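Local coordinates for protein peroxisomal catalase A (PDB 1A4E) that breaks down hydrogen peroxide to water and oxygen with a heme cofactor, probably protecting yeast cells from the peroxide that peroxisomal oxidases generate, at residues A62-V68 against G85-L91. Numbering follows the deposited sequence.
Sequences AFGYFEV and GKRTKCL
With chi1 at 61°, CG of Y65 is placed between the backbone N and the carbonyl carbon, while R87, its CG anti to the carbonyl carbon (chi1 -67°) and its chain extended from CG to NE, reaches diagonally over one face of the Y65 ring. The guanidinium lies flat on the phenol, the planes 9° apart, with R87 CZ 3.9 Å from the centroid of the Y65 ring: a cation-pi stack. R87 CD adds a CH-pi contact to the same face, so a long, flat-ended arginine suits the place. E67 is R87's own partner across the strands, whereas Y65 stands opposite K89. E67 OE1 lies 3.2 Å from both R87 NE and R87 NH2; the two hydrogen bonds of this salt bridge are weak and well short of straight, yet they would help hold the guanidinium against the ring. These strands, 59-68 and 87-95, are antiparallel neighbours in the beta-barrel at the heart of the catalase fold. On the face that carries Y65 and R87, L91 CD1 makes a CH-pi contact over one face of the F63 ring, 3.9 Å from its centroid, between two buried apolar residues; the L91 side chain lies about 9 Å from the heme. On the other face F66 packs on M80 and on V296 and I299 of strand 294-303, T88 on M80 and strand 112-119, and C90 on T115 and F117 of strand 112-119. G64, opposite C90, brings no side chain beside the sulfur, whose SG lies 3.6 Å from Y65 N. Paired backbone bonds join G64 to C90 and F66 to T88. Beyond them V68 N donates to K86 O and G85 N to V68 O, where G85, with positive phi, readily takes a backbone turn awkward for residues with a CB.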
ATOM      1  N   ALA B  62      -4.916  25.374  10.415  1.00 20.69           N
ATOM      2  CA  ALA B  62      -4.073  26.538  10.630  1.00 20.46           C
ATOM      3  C   ALA B  62      -3.163  26.297  11.820  1.00 22.46           C
ATOM      4  O   ALA B  62      -3.453  25.465  12.674  1.00 24.03           O
ATOM      5  CB  ALA B  62      -4.900  27.774  10.942  1.00 19.07           C
ATOM      6  N   PHE B  63      -2.024  26.992  11.839  1.00 24.50           N
ATOM      7  CA  PHE B  63      -1.062  26.944  12.932  1.00 25.01           C
ATOM      8  C   PHE B  63      -1.282  28.131  13.856  1.00 24.38           C
ATOM      9  O   PHE B  63      -1.860  29.144  13.464  1.00 25.39           O
ATOM     10  CB  PHE B  63       0.385  27.012  12.422  1.00 23.77           C
ATOM     11  CG  PHE B  63       0.796  25.816  11.575  1.00 27.38           C
ATOM     12  CD1 PHE B  63       1.271  24.654  12.197  1.00 27.51           C
ATOM     13  CD2 PHE B  63       0.701  25.883  10.178  1.00 28.69           C
ATOM     14  CE1 PHE B  63       1.645  23.553  11.420  1.00 25.59           C
ATOM     15  CE2 PHE B  63       1.077  24.778   9.411  1.00 28.85           C
ATOM     16  CZ  PHE B  63       1.551  23.618  10.030  1.00 29.49           C
ATOM     17  N   GLY B  64      -0.812  27.990  15.095  1.00 23.33           N
ATOM     18  CA  GLY B  64      -0.902  29.039  16.088  1.00 19.66           C
ATOM     19  C   GLY B  64      -0.149  28.654  17.336  1.00 22.16           C
ATOM     20  O   GLY B  64       0.889  28.002  17.268  1.00 24.76           O
ATOM     21  N   TYR B  65      -0.662  29.067  18.494  1.00 25.67           N
ATOM     22  CA  TYR B  65      -0.041  28.724  19.766  1.00 26.60           C
ATOM     23  C   TYR B  65      -1.057  28.671  20.897  1.00 27.68           C
ATOM     24  O   TYR B  65      -2.152  29.223  20.817  1.00 26.04           O
ATOM     25  CB  TYR B  65       1.055  29.742  20.140  1.00 26.58           C
ATOM     26  CG  TYR B  65       0.586  31.184  20.318  1.00 30.59           C
ATOM     27  CD1 TYR B  65       0.547  32.054  19.224  1.00 30.73           C
ATOM     28  CD2 TYR B  65       0.176  31.634  21.582  1.00 33.70           C
ATOM     29  CE1 TYR B  65       0.098  33.365  19.386  1.00 33.32           C
ATOM     30  CE2 TYR B  65      -0.274  32.943  21.750  1.00 34.86           C
ATOM     31  CZ  TYR B  65      -0.309  33.797  20.650  1.00 35.29           C
ATOM     32  OH  TYR B  65      -0.759  35.087  20.818  1.00 37.98           O
ATOM     33  N   PHE B  66      -0.658  27.957  21.946  1.00 27.87           N
ATOM     34  CA  PHE B  66      -1.379  27.905  23.195  1.00 26.61           C
ATOM     35  C   PHE B  66      -0.527  28.723  24.161  1.00 28.94           C
ATOM     36  O   PHE B  66       0.694  28.585  24.191  1.00 28.41           O
ATOM     37  CB  PHE B  66      -1.497  26.470  23.702  1.00 24.98           C
ATOM     38  CG  PHE B  66      -2.068  26.367  25.117  1.00 28.73           C
ATOM     39  CD1 PHE B  66      -3.448  26.466  25.335  1.00 28.36           C
ATOM     40  CD2 PHE B  66      -1.206  26.194  26.205  1.00 28.21           C
ATOM     41  CE1 PHE B  66      -3.958  26.390  26.634  1.00 31.98           C
ATOM     42  CE2 PHE B  66      -1.725  26.121  27.501  1.00 30.47           C
ATOM     43  CZ  PHE B  66      -3.098  26.220  27.719  1.00 30.25           C
ATOM     44  N   GLU B  67      -1.160  29.586  24.959  1.00 30.87           N
ATOM     45  CA  GLU B  67      -0.461  30.367  25.969  1.00 30.97           C
ATOM     46  C   GLU B  67      -1.098  30.089  27.324  1.00 30.68           C
ATOM     47  O   GLU B  67      -2.317  30.142  27.444  1.00 30.77           O
ATOM     48  CB  GLU B  67      -0.572  31.850  25.661  1.00 30.42           C
ATOM     49  CG  GLU B  67       0.358  32.686  26.540  1.00 36.56           C
ATOM     50  CD  GLU B  67       0.271  34.187  26.310  1.00 40.25           C
ATOM     51  OE1 GLU B  67       0.499  34.638  25.188  1.00 45.12           O
ATOM     52  OE2 GLU B  67      -0.023  34.908  27.258  1.00 41.81           O
ATOM     53  N   VAL B  68      -0.312  29.774  28.357  1.00 32.11           N
ATOM     54  CA  VAL B  68      -0.835  29.576  29.707  1.00 33.49           C
ATOM     55  C   VAL B  68      -1.134  30.951  30.294  1.00 35.47           C
ATOM     56  O   VAL B  68      -0.300  31.855  30.220  1.00 37.86           O
ATOM     57  CB  VAL B  68       0.200  28.863  30.605  1.00 34.45           C
ATOM     58  CG1 VAL B  68      -0.371  28.651  31.998  1.00 32.90           C
ATOM     59  CG2 VAL B  68       0.570  27.526  29.997  1.00 30.13           C
ATOM     60  N   GLY B  85       2.359  32.301  30.908  1.00 30.50           N
ATOM     61  CA  GLY B  85       2.895  32.998  29.758  1.00 31.87           C
ATOM     62  C   GLY B  85       3.625  32.066  28.800  1.00 33.28           C
ATOM     63  O   GLY B  85       3.995  32.486  27.703  1.00 35.87           O
ATOM     64  N   LYS B  86       3.836  30.802  29.199  1.00 32.22           N
ATOM     65  CA  LYS B  86       4.521  29.824  28.378  1.00 28.51           C
ATOM     66  C   LYS B  86       3.694  29.463  27.157  1.00 29.86           C
ATOM     67  O   LYS B  86       2.518  29.111  27.244  1.00 27.86           O
ATOM     68  CB  LYS B  86       4.783  28.594  29.210  1.00 29.14           C
ATOM     69  CG  LYS B  86       5.534  27.471  28.521  1.00 30.48           C
ATOM     70  CD  LYS B  86       5.942  26.484  29.588  1.00 29.90           C
ATOM     71  CE  LYS B  86       6.796  25.412  28.957  1.00 32.58           C
ATOM     72  NZ  LYS B  86       7.520  24.713  29.999  1.00 37.18           N
ATOM     73  N   ARG B  87       4.331  29.631  25.997  1.00 29.84           N
ATOM     74  CA  ARG B  87       3.707  29.300  24.730  1.00 28.52           C
ATOM     75  C   ARG B  87       4.205  27.982  24.172  1.00 28.02           C
ATOM     76  O   ARG B  87       5.364  27.599  24.315  1.00 29.06           O
ATOM     77  CB  ARG B  87       3.974  30.371  23.706  1.00 32.00           C
ATOM     78  CG  ARG B  87       3.285  31.671  24.055  1.00 35.48           C
ATOM     79  CD  ARG B  87       3.583  32.672  22.969  1.00 38.44           C
ATOM     80  NE  ARG B  87       2.929  33.923  23.284  1.00 43.18           N
ATOM     81  CZ  ARG B  87       2.681  34.846  22.356  1.00 45.76           C
ATOM     82  NH1 ARG B  87       3.024  34.671  21.080  1.00 47.08           N
ATOM     83  NH2 ARG B  87       2.033  35.951  22.718  1.00 47.63           N
ATOM     84  N   THR B  88       3.271  27.278  23.548  1.00 26.49           N
ATOM     85  CA  THR B  88       3.530  25.997  22.914  1.00 28.17           C
ATOM     86  C   THR B  88       2.913  26.104  21.535  1.00 27.87           C
ATOM     87  O   THR B  88       1.740  26.455  21.416  1.00 30.64           O
ATOM     88  CB  THR B  88       2.868  24.874  23.723  1.00 27.76           C
ATOM     89  OG1 THR B  88       3.578  24.845  24.953  1.00 34.27           O
ATOM     90  CG2 THR B  88       2.903  23.515  23.048  1.00 28.74           C
ATOM     91  N   LYS B  89       3.678  25.821  20.477  1.00 27.91           N
ATOM     92  CA  LYS B  89       3.154  25.901  19.123  1.00 26.07           C
ATOM     93  C   LYS B  89       2.122  24.794  18.896  1.00 23.40           C
ATOM     94  O   LYS B  89       2.201  23.710  19.481  1.00 20.41           O
ATOM     95  CB  LYS B  89       4.311  25.778  18.136  1.00 31.35           C
ATOM     96  CG  LYS B  89       3.864  25.979  16.689  1.00 45.07           C
ATOM     97  CD  LYS B  89       4.960  25.667  15.686  1.00 53.29           C
ATOM     98  CE  LYS B  89       4.332  25.472  14.316  1.00 59.32           C
ATOM     99  NZ  LYS B  89       5.343  25.191  13.313  1.00 63.85           N
ATOM    100  N   CYS B  90       1.100  25.091  18.093  1.00 20.54           N
ATOM    101  CA  CYS B  90       0.098  24.095  17.794  1.00 19.20           C
ATOM    102  C   CYS B  90      -0.400  24.140  16.356  1.00 20.65           C
ATOM    103  O   CYS B  90      -0.127  25.082  15.608  1.00 23.02           O
ATOM    104  CB  CYS B  90      -1.072  24.273  18.759  1.00 20.24           C
ATOM    105  SG  CYS B  90      -2.083  25.746  18.486  1.00 23.74           S
ATOM    106  N   LEU B  91      -1.110  23.082  15.956  1.00 19.91           N
ATOM    107  CA  LEU B  91      -1.751  22.976  14.657  1.00 18.28           C
ATOM    108  C   LEU B  91      -3.175  22.511  14.907  1.00 18.81           C
ATOM    109  O   LEU B  91      -3.395  21.524  15.600  1.00 20.88           O
ATOM    110  CB  LEU B  91      -1.041  21.943  13.757  1.00 20.31           C
ATOM    111  CG  LEU B  91      -1.784  21.397  12.515  1.00 21.45           C
ATOM    112  CD1 LEU B  91      -2.000  22.471  11.460  1.00 18.51           C
ATOM    113  CD2 LEU B  91      -0.962  20.276  11.932  1.00 25.61           C
TER